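PDB 3CWV: DNA gyrase, B subunit, truncated from Myxococcus xanthus, which probably takes part, as a type II topoisomerase subunit, in the ATP-dependent breakage, passage and rejoining of double-stranded DNA. Local coordinates for residues A210-V215 with T252-A257; K17-G20 with D25-E28; A281-E286 with L339-L344. One frame throughout, in Å; residues are numbered along the deposited sequence.

In the fold
Contact 1 is the buried one: an indole from helix 208-217 meets two side chains of strand 252-257, in the five-stranded sheet of the transducer domain. Contact 3 belongs to the same domain but lies farther from the chain centre and is partly buried, with helix 267-284 against helix 328-345; its centre is about 23 Å from that of contact 1, and the two share no helix or strand. Contact 2 is a surface contact near the N-terminus, across the chain's centre from contact 3, their centres about 50 Å apart. All are apolar: largely aromatic, with one leucine, in contact 1, aliphatic in contact 3, and a single proline–valine pair beside an Asx turn in contact 2.

Contact 1: A210-V215 with T252-A257; sequences AQWAHV and TLLSFA
Trp212 and Phe256 reach for each other from opposite directions, one from helix 208-217 and the other from strand 252-257. The outer corner of the indole does the touching: Trp212 CH2 lies 3.6 Å from Phe256 CZ, and Trp212 CZ3 is 3.8 Å from Phe256 CE2. Phe256 CZ sits at the indole edge, close to its plane, yet the two rings are inclined at 46° with the centroids of the six-membered rings 5.8 Å apart, an oblique pairing that is neither stacked nor edge-to-face. With its CG anti to the backbone N (chi1 -173°), Trp212 carries the indole off the helix toward the strand. This joins a helix to one strand of the mixed five-stranded sheet in the transducer domain of the GyrB family, where strand 252-257 runs parallel to its neighbour 300-307 and is hydrogen-bonded to it. Leu254, two residues before Phe256 and on the same side of the strand, adds CD2 at 4.1 Å from Trp212 CH2, meeting the ring obliquely. The indole also touches Ile303 of strand 300-307 and Glu180 and Ala183 of helix 171-184, while Phe256 packs on Leu184 of that same helix.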
loop_
_atom_site.group_PDB
_atom_site.type_symbol
_atom_site.label_atom_id
_atom_site.label_comp_id
_atom_site.label_asym_id
_atom_site.label_seq_id
_atom_site.Cartn_x
_atom_site.Cartn_y
_atom_site.Cartn_z
ATOM N N ALA A 210 -12.694 -0.333 -6.175
ATOM C CA ALA A 210 -14.069 -0.020 -6.581
ATOM C C ALA A 210 -14.891 0.362 -5.362
ATOM O O ALA A 210 -15.628 1.365 -5.359
ATOM C CB ALA A 210 -14.702 -1.205 -7.287
ATOM N N GLN A 211 -14.745 -0.428 -4.306
ATOM C CA GLN A 211 -15.462 -0.148 -3.084
ATOM C C GLN A 211 -14.978 1.190 -2.517
ATOM O O GLN A 211 -15.782 1.985 -2.028
ATOM C CB GLN A 211 -15.314 -1.309 -2.103
ATOM C CG GLN A 211 -16.038 -1.141 -0.774
ATOM C CD GLN A 211 -16.214 -2.455 -0.055
ATOM O OE1 GLN A 211 -15.654 -3.463 -0.460
ATOM N NE2 GLN A 211 -16.997 -2.454 1.021
ATOM N N TRP A 212 -13.675 1.458 -2.650
ATOM C CA TRP A 212 -13.049 2.684 -2.166
ATOM C C TRP A 212 -13.512 3.907 -2.947
ATOM O O TRP A 212 -13.689 4.985 -2.370
ATOM C CB TRP A 212 -11.515 2.568 -2.275
ATOM C CG TRP A 212 -10.708 3.695 -1.648
ATOM C CD1 TRP A 212 -11.120 4.549 -0.663
ATOM C CD2 TRP A 212 -9.331 4.035 -1.921
ATOM N NE1 TRP A 212 -10.104 5.426 -0.340
ATOM C CE2 TRP A 212 -8.996 5.128 -1.090
ATOM C CE3 TRP A 212 -8.357 3.526 -2.793
ATOM C CZ2 TRP A 212 -7.734 5.729 -1.108
ATOM C CZ3 TRP A 212 -7.100 4.116 -2.807
ATOM C CH2 TRP A 212 -6.799 5.212 -1.967
ATOM N N ALA A 213 -13.672 3.754 -4.260
ATOM C CA ALA A 213 -14.138 4.855 -5.103
ATOM C C ALA A 213 -15.557 5.284 -4.697
ATOM O O ALA A 213 -15.865 6.487 -4.642
ATOM C CB ALA A 213 -14.085 4.468 -6.582
ATOM N N HIS A 214 -16.402 4.301 -4.402
ATOM C CA HIS A 214 -17.752 4.574 -3.907
ATOM C C HIS A 214 -17.673 5.417 -2.644
ATOM O O HIS A 214 -18.359 6.441 -2.524
ATOM C CB HIS A 214 -18.517 3.289 -3.576
ATOM C CG HIS A 214 -19.683 3.530 -2.660
ATOM N ND1 HIS A 214 -20.898 4.007 -3.109
ATOM C CD2 HIS A 214 -19.797 3.425 -1.311
ATOM C CE1 HIS A 214 -21.716 4.159 -2.081
ATOM N NE2 HIS A 214 -21.071 3.819 -0.979
ATOM N N VAL A 215 -16.847 4.970 -1.700
ATOM C CA VAL A 215 -16.612 5.702 -0.462
ATOM C C VAL A 215 -16.229 7.145 -0.731
ATOM O O VAL A 215 -16.834 8.063 -0.160
ATOM C CB VAL A 215 -15.521 5.025 0.413
ATOM C CG1 VAL A 215 -15.086 5.938 1.554
ATOM C CG2 VAL A 215 -16.028 3.712 0.968
ATOM N N THR A 252 -10.599 13.592 -9.575
ATOM C CA THR A 252 -9.651 12.921 -8.699
ATOM C C THR A 252 -9.035 11.730 -9.436
ATOM O O THR A 252 -9.749 10.875 -9.956
ATOM C CB THR A 252 -10.336 12.477 -7.376
ATOM O OG1 THR A 252 -10.710 13.641 -6.626
ATOM C CG2 THR A 252 -9.413 11.603 -6.523
ATOM N N LEU A 253 -7.703 11.694 -9.498
ATOM C CA LEU A 253 -6.999 10.571 -10.119
ATOM C C LEU A 253 -5.893 10.107 -9.168
ATOM O O LEU A 253 -4.914 10.820 -8.958
ATOM C CB LEU A 253 -6.447 10.967 -11.499
ATOM C CG LEU A 253 -5.789 9.901 -12.396
ATOM C CD1 LEU A 253 -6.476 8.569 -12.289
ATOM C CD2 LEU A 253 -5.756 10.333 -13.843
ATOM N N LEU A 254 -6.092 8.937 -8.560
ATOM C CA LEU A 254 -5.134 8.354 -7.613
ATOM C C LEU A 254 -4.497 7.134 -8.266
ATOM O O LEU A 254 -5.213 6.244 -8.731
ATOM C CB LEU A 254 -5.870 7.860 -6.369
ATOM C CG LEU A 254 -6.207 8.750 -5.161
ATOM C CD1 LEU A 254 -6.105 10.256 -5.403
ATOM C CD2 LEU A 254 -7.556 8.341 -4.537
ATOM N N SER A 255 -3.166 7.085 -8.320
ATOM C CA SER A 255 -2.516 5.915 -8.927
ATOM C C SER A 255 -1.457 5.375 -7.980
ATOM O O SER A 255 -0.884 6.140 -7.191
ATOM C CB SER A 255 -1.915 6.242 -10.285
ATOM O OG SER A 255 -1.039 7.333 -10.200
ATOM N N PHE A 256 -1.231 4.063 -8.042
ATOM C CA PHE A 256 -0.337 3.374 -7.113
ATOM C C PHE A 256 0.468 2.327 -7.855
ATOM O O PHE A 256 -0.006 1.776 -8.833
ATOM C CB PHE A 256 -1.147 2.640 -6.027
ATOM C CG PHE A 256 -2.014 3.546 -5.203
ATOM C CD1 PHE A 256 -1.559 4.043 -3.994
ATOM C CD2 PHE A 256 -3.273 3.929 -5.666
ATOM C CE1 PHE A 256 -2.356 4.899 -3.230
ATOM C CE2 PHE A 256 -4.070 4.799 -4.942
ATOM C CZ PHE A 256 -3.622 5.273 -3.707
ATOM N N ALA A 257 1.684 2.059 -7.384
ATOM C CA ALA A 257 2.427 0.873 -7.818
ATOM C C ALA A 257 2.861 0.204 -6.541
ATOM O O ALA A 257 3.499 0.838 -5.677
ATOM C CB ALA A 257 3.612 1.267 -8.658
#

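Contact 2: K17-G20 with D25-E28; sequences KRPG and DVGE
Gly20 and Asp25 bring the backbones together with their CA atoms 3.9 Å apart, at the two ends of the short helix 20-23, which Gly20 opens and Asp25 closely follows; Gly20 O and Asp25 N are 3.8 Å from each other. Beside this approach Pro19 and Val26 make the side-chain contact, crossing at a slant. The touching branch of Val26 is CG1, 3.7 Å from Pro19 CB and 4.2 Å from Pro19 CG, so the methyl lies beside the CB–CG side of the pyrrolidine ring. The same methyl comes within 4.1 Å of Gly20 N, spanning the junction between proline and glycine. Val26 holds CG1 anti to its own carbonyl carbon (chi1 -62°), which turns this branch to the proline. The CB of Asp25 points away from residues 17-20, and the carboxylate folds back over its own backbone: OD1 accepts from Gly27 N at 2.9 Å, closing an Asx turn in the N-terminal region between helices 11-17 and 28-47. That bond is bent, 139° at the hydrogen, and the donor meets OD1 from above the carboxylate, 48° out of its plane. Gly27 is the N-cap residue of helix 28-47, so the turn leads directly into that helix, and Asp25 OD1 takes a second bond from Gly30 N in its first turn. Two backbone N-H groups grip one carboxylate oxygen, which fixes the rotation of the aspartate. Ile163 touches both Pro19 and Val26, and Val26 is also tied by a backbone hydrogen bond to Glu165.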
loop_
_atom_site.group_PDB
_atom_site.type_symbol
_atom_site.label_atom_id
_atom_site.label_comp_id
_atom_site.label_asym_id
_atom_site.label_seq_id
_atom_site.Cartn_x
_atom_site.Cartn_y
_atom_site.Cartn_z
ATOM N N LYS A 17 23.601 6.447 11.352
ATOM C CA LYS A 17 24.568 7.533 11.102
ATOM C C LYS A 17 23.999 8.635 10.215
ATOM O O LYS A 17 24.283 9.814 10.425
ATOM C CB LYS A 17 25.854 6.987 10.508
ATOM C CG LYS A 17 27.057 7.975 10.708
ATOM C CD LYS A 17 28.107 7.766 9.671
ATOM C CE LYS A 17 29.229 8.849 9.814
ATOM N NZ LYS A 17 30.370 8.353 8.998
ATOM N N ARG A 18 23.174 8.260 9.237
ATOM C CA ARG A 18 22.530 9.240 8.349
ATOM C C ARG A 18 21.039 8.910 8.147
ATOM O O ARG A 18 20.632 8.546 7.057
ATOM C CB ARG A 18 23.267 9.296 6.995
ATOM C CG ARG A 18 24.778 9.401 7.145
ATOM C CD ARG A 18 25.446 9.883 5.868
ATOM N NE ARG A 18 25.391 11.344 5.774
ATOM C CZ ARG A 18 25.975 12.049 4.816
ATOM N NH1 ARG A 18 26.662 11.431 3.860
ATOM N NH2 ARG A 18 25.869 13.368 4.822
ATOM N N PRO A 19 20.224 9.056 9.220
ATOM C CA PRO A 19 18.827 8.625 9.221
ATOM C C PRO A 19 17.999 9.216 8.105
ATOM O O PRO A 19 17.246 8.486 7.497
ATOM C CB PRO A 19 18.287 9.108 10.570
ATOM C CG PRO A 19 19.459 9.402 11.412
ATOM C CD PRO A 19 20.621 9.672 10.497
ATOM N N GLY A 20 18.148 10.517 7.813
ATOM C CA GLY A 20 17.313 11.146 6.797
ATOM C C GLY A 20 17.547 10.593 5.400
ATOM O O GLY A 20 16.702 10.765 4.534
ATOM N N ASP A 25 13.650 12.317 6.165
ATOM C CA ASP A 25 14.146 13.376 7.032
ATOM C C ASP A 25 14.005 12.876 8.464
ATOM O O ASP A 25 13.591 11.735 8.678
ATOM C CB ASP A 25 13.398 14.713 6.815
ATOM C CG ASP A 25 11.875 14.652 7.090
ATOM O OD1 ASP A 25 11.358 14.085 8.086
ATOM O OD2 ASP A 25 11.164 15.263 6.295
ATOM N N VAL A 26 14.374 13.713 9.434
ATOM C CA VAL A 26 14.146 13.377 10.848
ATOM C C VAL A 26 13.114 14.277 11.536
ATOM O O VAL A 26 13.119 14.422 12.773
ATOM C CB VAL A 26 15.477 13.291 11.678
ATOM C CG1 VAL A 26 16.393 12.185 11.134
ATOM C CG2 VAL A 26 16.209 14.655 11.746
ATOM N N GLY A 27 12.214 14.836 10.733
ATOM C CA GLY A 27 11.043 15.544 11.235
ATOM C C GLY A 27 9.789 14.682 11.146
ATOM O O GLY A 27 9.854 13.437 11.198
ATOM N N GLU A 28 8.644 15.335 10.991
ATOM C CA GLU A 28 7.359 14.626 11.000
ATOM C C GLU A 28 7.146 13.649 9.808
ATOM O O GLU A 28 6.529 12.587 9.966
ATOM C CB GLU A 28 6.205 15.632 11.166
ATOM C CG GLU A 28 5.498 16.030 9.913
ATOM C CD GLU A 28 4.000 16.053 10.126
ATOM O OE1 GLU A 28 3.278 16.557 9.243
ATOM O OE2 GLU A 28 3.542 15.554 11.185
#

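Contact 3: A281-E286 with L339-L344; sequences AKLSGE and LFIELL
Helix-to-helix packing of aliphatic side chains joins the C-terminal end of helix 267-284 to helix 328-345, well out from the centre of the chain. Leu283 and Ile341 mark the closest backbone approach, with their CA atoms 7.1 Å apart. These two residues share the bulk of the contact. The CD1 methyl of Leu283 lies 3.8 Å from Leu344 CB, the two side chains crossing at about a right angle, while its other branch, CD2, lies 4.3 Å from Ile341 CG2. With CG anti to the carbonyl carbon (chi1 -76°) and CD1 anti to CA, the leucine projects both methyls at the facing helix. Just past Leu283, helix 267-284 ends in a Schellman motif: Gly285 takes positive phi (65°), Glu286 N bonds back to Ala281 O at 2.7 Å and Gly285 N to Lys282 O at 3.0 Å. Both helices belong to the transducer domain of the GyrB family, and Phe340 on the second one packs against Ala275, Leu276 and Ala279 farther back along the first. At the more exposed margin, Lys282 lends its aliphatic part, CD standing 4.1 Å from Ile341 CD1 where the two side chains cross at an oblique angle, and beyond CD the lysine turns off from helix 328-345. Thr350 of helix 350-354 also touches Leu283.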
loop_
_atom_site.group_PDB
_atom_site.type_symbol
_atom_site.label_atom_id
_atom_site.label_comp_id
_atom_site.label_asym_id
_atom_site.label_seq_id
_atom_site.Cartn_x
_atom_site.Cartn_y
_atom_site.Cartn_z
ATOM N N ALA A 281 -13.921 8.032 -28.550
ATOM C CA ALA A 281 -13.660 8.400 -29.947
ATOM C C ALA A 281 -14.391 7.484 -30.926
ATOM O O ALA A 281 -15.101 7.955 -31.819
ATOM C CB ALA A 281 -12.165 8.400 -30.233
ATOM N N LYS A 282 -14.243 6.180 -30.754
ATOM C CA LYS A 282 -14.861 5.233 -31.663
ATOM C C LYS A 282 -16.396 5.271 -31.606
ATOM O O LYS A 282 -17.064 5.292 -32.646
ATOM C CB LYS A 282 -14.341 3.825 -31.394
ATOM C CG LYS A 282 -12.820 3.699 -31.550
ATOM C CD LYS A 282 -12.420 2.308 -32.002
ATOM C CE LYS A 282 -10.946 2.272 -32.429
ATOM N NZ LYS A 282 -10.602 0.987 -33.094
ATOM N N LEU A 283 -16.945 5.296 -30.393
ATOM C CA LEU A 283 -18.393 5.282 -30.194
ATOM C C LEU A 283 -19.066 6.482 -30.856
ATOM O O LEU A 283 -20.117 6.342 -31.486
ATOM C CB LEU A 283 -18.739 5.227 -28.696
ATOM C CG LEU A 283 -18.576 3.872 -27.991
ATOM C CD1 LEU A 283 -18.884 3.991 -26.488
ATOM C CD2 LEU A 283 -19.439 2.796 -28.624
ATOM N N SER A 284 -18.450 7.651 -30.710
ATOM C CA SER A 284 -18.954 8.882 -31.288
ATOM C C SER A 284 -18.586 9.017 -32.764
ATOM O O SER A 284 -19.038 9.947 -33.433
ATOM C CB SER A 284 -18.397 10.079 -30.520
ATOM O OG SER A 284 -16.990 10.167 -30.658
ATOM N N GLY A 285 -17.770 8.089 -33.266
ATOM C CA GLY A 285 -17.222 8.172 -34.615
ATOM C C GLY A 285 -16.281 9.353 -34.788
ATOM O O GLY A 285 -16.077 9.836 -35.899
ATOM N N GLU A 286 -15.710 9.829 -33.686
ATOM C CA GLU A 286 -14.757 10.930 -33.748
ATOM C C GLU A 286 -13.318 10.454 -33.499
ATOM O O GLU A 286 -13.013 9.253 -33.581
ATOM C CB GLU A 286 -15.137 12.022 -32.749
ATOM C CG GLU A 286 -15.143 13.422 -33.349
ATOM C CD GLU A 286 -16.535 14.032 -33.427
ATOM O OE1 GLU A 286 -16.651 15.252 -33.163
ATOM O OE2 GLU A 286 -17.512 13.305 -33.729
ATOM N N LEU A 339 -13.129 -3.600 -23.907
ATOM C CA LEU A 339 -14.006 -3.729 -22.744
ATOM C C LEU A 339 -14.768 -2.452 -22.456
ATOM O O LEU A 339 -15.939 -2.513 -22.107
ATOM C CB LEU A 339 -13.219 -4.162 -21.504
ATOM C CG LEU A 339 -12.550 -5.541 -21.507
ATOM C CD1 LEU A 339 -11.798 -5.784 -20.193
ATOM C CD2 LEU A 339 -13.544 -6.676 -21.755
ATOM N N PHE A 340 -14.110 -1.302 -22.604
ATOM C CA PHE A 340 -14.743 -0.012 -22.416
ATOM C C PHE A 340 -15.819 0.204 -23.501
ATOM O O PHE A 340 -16.915 0.677 -23.191
ATOM C CB PHE A 340 -13.729 1.124 -22.533
ATOM C CG PHE A 340 -13.105 1.594 -21.215
ATOM C CD1 PHE A 340 -13.886 2.027 -20.152
ATOM C CD2 PHE A 340 -11.708 1.674 -21.095
ATOM C CE1 PHE A 340 -13.298 2.513 -18.973
ATOM C CE2 PHE A 340 -11.112 2.137 -19.943
ATOM C CZ PHE A 340 -11.901 2.561 -18.866
ATOM N N ILE A 341 -15.482 -0.094 -24.763
ATOM C CA ILE A 341 -16.434 -0.003 -25.896
ATOM C C ILE A 341 -17.743 -0.768 -25.606
ATOM O O ILE A 341 -18.823 -0.184 -25.624
ATOM C CB ILE A 341 -15.792 -0.480 -27.239
ATOM C CG1 ILE A 341 -14.747 0.539 -27.716
ATOM C CG2 ILE A 341 -16.865 -0.665 -28.341
ATOM C CD1 ILE A 341 -13.913 0.088 -28.903
ATOM N N GLU A 342 -17.640 -2.061 -25.321
ATOM C CA GLU A 342 -18.815 -2.866 -25.025
ATOM C C GLU A 342 -19.549 -2.380 -23.776
ATOM O O GLU A 342 -20.767 -2.183 -23.787
ATOM C CB GLU A 342 -18.417 -4.321 -24.864
ATOM C CG GLU A 342 -19.551 -5.236 -24.409
ATOM C CD GLU A 342 -20.562 -5.599 -25.517
ATOM O OE1 GLU A 342 -21.314 -6.586 -25.326
ATOM O OE2 GLU A 342 -20.614 -4.913 -26.569
ATOM N N LEU A 343 -18.792 -2.169 -22.704
ATOM C CA LEU A 343 -19.338 -1.724 -21.433
ATOM C C LEU A 343 -20.130 -0.441 -21.557
ATOM O O LEU A 343 -21.184 -0.289 -20.920
ATOM C CB LEU A 343 -18.182 -1.496 -20.455
ATOM C CG LEU A 343 -18.336 -0.762 -19.141
ATOM C CD1 LEU A 343 -17.215 -1.272 -18.262
ATOM C CD2 LEU A 343 -18.245 0.736 -19.296
ATOM N N LEU A 344 -19.605 0.499 -22.338
ATOM C CA LEU A 344 -20.162 1.838 -22.371
ATOM C C LEU A 344 -21.433 1.918 -23.229
ATOM O O LEU A 344 -22.163 2.898 -23.152
ATOM C CB LEU A 344 -19.124 2.868 -22.844
ATOM C CG LEU A 344 -17.978 3.314 -21.903
ATOM C CD1 LEU A 344 -16.906 4.117 -22.638
ATOM C CD2 LEU A 344 -18.497 4.117 -20.717
#